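Local structure of beta-lactamase OXA-2 (Salmonella typhimurium, 1K38) at residues A[56-59]-A[60-64]; A[101-104]-A[105-109]. The protein hydrolyses beta-lactam antibiotics, oxacillin among them, opening the lactam ring to a substituted beta-amino acid and so conferring antibiotic resistance. All blocks are in the same frame, centred on the assembly; numbering follows the deposited sequence.

From the N terminus the chain first passes S51, the predicted acyl-ester serine, and the carboxylated lysine at position 54. Contact 1 follows, within helix 56-64. Contact 2 comes later, in helix 101-111. Each contact joins neighbouring turns of its own helix, so neither closes a loop; the two lie in series and do not nest or cross. Their centres are 11 Å apart and the helices pack together. T58 OG1 and Y104 OH are 2.6 Å apart, probably hydrogen-bonded. The methyl of A61 meets the F107 ring, with A61 CB 3.5 Å from F107 CD2. Together they join helix 56-64 to helix 101-111, near S51.

Contact 1: A[56-59]-A[60-64]; sequences PHTL and FALDA
The F60 ring folds back over the first turn of the helix. F60 CG sits beside the backbone N, anti to the carbonyl carbon (chi1 -66°), which carries the ring back toward P56. One face covers the P56 carbonyl carbon, off-centre near the rim, and F60 CE1 lies 4.3 Å from P56 CB. The H57 and F60 side chains cross at about a right angle. With chi1 at -154°, roughly anti to N, H57 presents its CD2 edge to F60, and H57 CD2 is 4.2 Å from F60 CB.

T58 and L62 lie side by side and point the same way. The methyl T58 CG2 touches L62 CD1 at 3.8 Å.

Four i to i+4 backbone bonds hold these side chains in step. F60 N meets P56 O at 3.0 Å. A61 N to H57 O is 2.9 Å. The bonds L62 N to T58 O and D63 N to L59 O continue the series.

Further out, T58 OG1, on the branch that does not touch L62, has two hydrogen-bond partners: Y104 OH and the backbone O of the carboxylated lysine at position 54. The H57 ring meets F53, W138 and Y104, while F60 stacks on Y119, whose hydroxyl also bonds D63 OD1. V172 of helix 166-175 packs on T58 and L59.

This is a regular, largely buried alpha-helix. P56 comes two residues after the lysine of the Ser-X-X-Lys motif (S51 to position 54) of serine beta-lactamases and penicillin-binding proteins. The H57 side chain is about 9 Å from that of S51, the predicted acyl-ester serine, and the P56 side chain about 8 Å from that of K189, a substrate-binding residue by similarity; the first turn thus lies close to the active site.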
loop_
_atom_site.group_PDB
_atom_site.type_symbol
_atom_site.label_atom_id
_atom_site.label_comp_id
_atom_site.label_asym_id
_atom_site.label_seq_id
_atom_site.Cartn_x
_atom_site.Cartn_y
_atom_site.Cartn_z
ATOM N N PRO A 56 3.874 1.299 15.979
ATOM C CA PRO A 56 4.654 0.222 16.599
ATOM C C PRO A 56 3.791 -0.790 17.355
ATOM O O PRO A 56 4.132 -1.972 17.420
ATOM C CB PRO A 56 5.620 0.972 17.524
ATOM C CG PRO A 56 4.868 2.233 17.857
ATOM C CD PRO A 56 4.284 2.611 16.517
ATOM N N HIS A 57 2.667 -0.338 17.907
ATOM C CA HIS A 57 1.796 -1.232 18.671
ATOM C C HIS A 57 1.258 -2.367 17.801
ATOM O O HIS A 57 1.099 -3.496 18.272
ATOM C CB HIS A 57 0.633 -0.445 19.295
ATOM C CG HIS A 57 0.071 -1.073 20.537
ATOM N ND1 HIS A 57 -0.951 -0.500 21.262
ATOM C CD2 HIS A 57 0.388 -2.224 21.180
ATOM C CE1 HIS A 57 -1.240 -1.270 22.298
ATOM N NE2 HIS A 57 -0.442 -2.323 22.270
ATOM N N THR A 58 0.978 -2.079 16.533
ATOM C CA THR A 58 0.478 -3.117 15.637
ATOM C C THR A 58 1.564 -4.179 15.467
ATOM O O THR A 58 1.265 -5.373 15.390
ATOM C CB THR A 58 0.090 -2.543 14.256
ATOM O OG1 THR A 58 -0.943 -1.560 14.419
ATOM C CG2 THR A 58 -0.429 -3.649 13.344
ATOM N N LEU A 59 2.822 -3.745 15.405
ATOM C CA LEU A 59 3.937 -4.680 15.280
ATOM C C LEU A 59 3.984 -5.542 16.544
ATOM O O LEU A 59 4.145 -6.760 16.463
ATOM C CB LEU A 59 5.263 -3.930 15.109
ATOM C CG LEU A 59 5.444 -3.110 13.827
ATOM C CD1 LEU A 59 6.718 -2.285 13.925
ATOM C CD2 LEU A 59 5.498 -4.046 12.624
ATOM N N PHE A 60 3.841 -4.910 17.709
ATOM C CA PHE A 60 3.850 -5.644 18.978
ATOM C C PHE A 60 2.767 -6.719 18.969
ATOM O O PHE A 60 3.018 -7.874 19.316
ATOM C CB PHE A 60 3.549 -4.720 20.170
ATOM C CG PHE A 60 4.602 -3.678 20.450
ATOM C CD1 PHE A 60 5.663 -3.446 19.578
ATOM C CD2 PHE A 60 4.502 -2.895 21.600
ATOM C CE1 PHE A 60 6.606 -2.450 19.849
ATOM C CE2 PHE A 60 5.438 -1.901 21.878
ATOM C CZ PHE A 60 6.490 -1.677 21.003
ATOM N N ALA A 61 1.557 -6.312 18.594
ATOM C CA ALA A 61 0.399 -7.201 18.557
ATOM C C ALA A 61 0.557 -8.368 17.588
ATOM O O ALA A 61 0.185 -9.497 17.906
ATOM C CB ALA A 61 -0.858 -6.401 18.216
ATOM N N LEU A 62 1.097 -8.102 16.403
ATOM C CA LEU A 62 1.294 -9.161 15.420
ATOM C C LEU A 62 2.369 -10.125 15.918
ATOM O O LEU A 62 2.235 -11.347 15.792
ATOM C CB LEU A 62 1.717 -8.565 14.074
ATOM C CG LEU A 62 0.628 -7.838 13.278
ATOM C CD1 LEU A 62 1.283 -6.919 12.253
ATOM C CD2 LEU A 62 -0.286 -8.850 12.600
ATOM N N ASP A 63 3.432 -9.568 16.489
ATOM C CA ASP A 63 4.533 -10.376 16.996
ATOM C C ASP A 63 4.103 -11.250 18.167
ATOM O O ASP A 63 4.532 -12.396 18.280
ATOM C CB ASP A 63 5.698 -9.476 17.422
ATOM C CG ASP A 63 6.947 -10.264 17.757
ATOM O OD1 ASP A 63 7.108 -10.668 18.929
ATOM O OD2 ASP A 63 7.764 -10.493 16.841
ATOM N N ALA A 64 3.241 -10.711 19.024
ATOM C CA ALA A 64 2.761 -11.441 20.199
ATOM C C ALA A 64 1.597 -12.375 19.879
ATOM O O ALA A 64 1.185 -13.175 20.723
ATOM C CB ALA A 64 2.345 -10.458 21.284
#

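Contact 2: A[101-104]-A[105-109]; sequences VWVY and ELFAK
F107 turns a ring edge to the face of Y104, one turn apart on an alpha-helix of the class D beta-lactamase helical region. The stack is T-shaped: centroids are 5.0 Å apart and the planes stand at 72°. F107 CE2 sits over the centre of the Y104 ring. F107 CG lies beside its own backbone N (chi1 -61°), turning the ring back toward the preceding turn. F74 adds a second edge-to-face ring contact to F107.

Apolar contacts extend this packing. V103 and F107 run side by side in the same direction, with V103 CG1 3.7 Å from F107 CZ. L92 of helix 92-97 also touches F107.

A mixed contact joins V101 and E105. V101 CG1 lies 3.4 Å from E105 OE2, a methyl against a carboxylate oxygen, and 4.0 Å from E105 CG. The V101 side chain is also about 4 Å from that of S51, the predicted acyl-ester serine.

Polar links are mostly backbone. Among the side chains, W102 NE1 bonds H86 O. A108 N to Y104 O is 2.9 Å. E105 N reaches V101 O at 3.0 Å, with an N-H...O angle of 136°, well short of straight. V103 O accepts the F107 N-H, with F107 N 3.3 Å away, and also lies over the centre of one face of the F107 ring, 3.7 Å above its plane.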
loop_
_atom_site.group_PDB
_atom_site.type_symbol
_atom_site.label_atom_id
_atom_site.label_comp_id
_atom_site.label_asym_id
_atom_site.label_seq_id
_atom_site.Cartn_x
_atom_site.Cartn_y
_atom_site.Cartn_z
ATOM N N VAL A 101 -9.124 3.116 19.498
ATOM C CA VAL A 101 -8.376 2.768 20.691
ATOM C C VAL A 101 -8.781 1.473 21.392
ATOM O O VAL A 101 -7.907 0.720 21.832
ATOM C CB VAL A 101 -8.426 3.923 21.717
ATOM C CG1 VAL A 101 -7.553 3.592 22.922
ATOM C CG2 VAL A 101 -7.967 5.224 21.059
ATOM N N TRP A 102 -10.079 1.189 21.496
ATOM C CA TRP A 102 -10.479 -0.024 22.203
ATOM C C TRP A 102 -9.895 -1.309 21.634
ATOM O O TRP A 102 -9.682 -2.269 22.371
ATOM C CB TRP A 102 -12.009 -0.142 22.331
ATOM C CG TRP A 102 -12.806 -0.312 21.065
ATOM C CD1 TRP A 102 -13.480 0.662 20.386
ATOM C CD2 TRP A 102 -13.091 -1.544 20.387
ATOM N NE1 TRP A 102 -14.177 0.114 19.334
ATOM C CE2 TRP A 102 -13.956 -1.238 19.312
ATOM C CE3 TRP A 102 -12.705 -2.877 20.586
ATOM C CZ2 TRP A 102 -14.443 -2.219 18.438
ATOM C CZ3 TRP A 102 -13.192 -3.853 19.714
ATOM C CH2 TRP A 102 -14.051 -3.515 18.655
ATOM N N VAL A 103 -9.618 -1.333 20.335
ATOM C CA VAL A 103 -9.033 -2.524 19.728
ATOM C C VAL A 103 -7.623 -2.719 20.274
ATOM O O VAL A 103 -7.235 -3.827 20.655
ATOM C CB VAL A 103 -8.960 -2.394 18.186
ATOM C CG1 VAL A 103 -8.132 -3.533 17.600
ATOM C CG2 VAL A 103 -10.359 -2.415 17.601
ATOM N N TYR A 104 -6.856 -1.635 20.326
ATOM C CA TYR A 104 -5.495 -1.724 20.823
ATOM C C TYR A 104 -5.423 -1.913 22.333
ATOM O O TYR A 104 -4.402 -2.351 22.857
ATOM C CB TYR A 104 -4.684 -0.513 20.349
ATOM C CG TYR A 104 -4.357 -0.616 18.873
ATOM C CD1 TYR A 104 -5.346 -0.438 17.906
ATOM C CD2 TYR A 104 -3.078 -0.983 18.447
ATOM C CE1 TYR A 104 -5.075 -0.624 16.549
ATOM C CE2 TYR A 104 -2.794 -1.173 17.088
ATOM C CZ TYR A 104 -3.799 -0.994 16.147
ATOM O OH TYR A 104 -3.537 -1.191 14.808
ATOM N N GLU A 105 -6.509 -1.597 23.031
ATOM C CA GLU A 105 -6.542 -1.802 24.474
ATOM C C GLU A 105 -6.577 -3.315 24.667
ATOM O O GLU A 105 -5.981 -3.852 25.600
ATOM C CB GLU A 105 -7.789 -1.161 25.086
ATOM C CG GLU A 105 -7.714 0.356 25.183
ATOM C CD GLU A 105 -8.988 0.966 25.734
ATOM O OE1 GLU A 105 -9.458 0.502 26.796
ATOM O OE2 GLU A 105 -9.518 1.910 25.109
ATOM N N LEU A 106 -7.273 -3.998 23.763
ATOM C CA LEU A 106 -7.365 -5.451 23.811
ATOM C C LEU A 106 -5.974 -6.043 23.615
ATOM O O LEU A 106 -5.575 -6.962 24.332
ATOM C CB LEU A 106 -8.308 -5.962 22.715
ATOM C CG LEU A 106 -9.811 -5.993 23.021
ATOM C CD1 LEU A 106 -10.107 -7.142 23.970
ATOM C CD2 LEU A 106 -10.264 -4.672 23.621
ATOM N N PHE A 107 -5.233 -5.510 22.646
ATOM C CA PHE A 107 -3.884 -5.996 22.378
ATOM C C PHE A 107 -2.992 -5.759 23.591
ATOM O O PHE A 107 -2.229 -6.635 23.993
ATOM C CB PHE A 107 -3.252 -5.277 21.179
ATOM C CG PHE A 107 -3.989 -5.460 19.880
ATOM C CD1 PHE A 107 -4.839 -6.541 19.676
ATOM C CD2 PHE A 107 -3.788 -4.560 18.837
ATOM C CE1 PHE A 107 -5.479 -6.725 18.451
ATOM C CE2 PHE A 107 -4.421 -4.733 17.608
ATOM C CZ PHE A 107 -5.269 -5.817 17.413
ATOM N N ALA A 108 -3.083 -4.560 24.158
ATOM C CA ALA A 108 -2.275 -4.200 25.315
ATOM C C ALA A 108 -2.494 -5.163 26.479
ATOM O O ALA A 108 -1.542 -5.572 27.143
ATOM C CB ALA A 108 -2.591 -2.769 25.745
ATOM N N LYS A 109 -3.751 -5.522 26.715
ATOM C CA LYS A 109 -4.089 -6.438 27.799
ATOM C C LYS A 109 -3.449 -7.803 27.564
ATOM O O LYS A 109 -2.877 -8.396 28.480
ATOM C CB LYS A 109 -5.607 -6.582 27.910
ATOM C CG LYS A 109 -6.069 -7.469 29.053
ATOM C CD LYS A 109 -7.585 -7.561 29.097
ATOM C CE LYS A 109 -8.050 -8.466 30.230
ATOM N NZ LYS A 109 -7.605 -7.963 31.561
#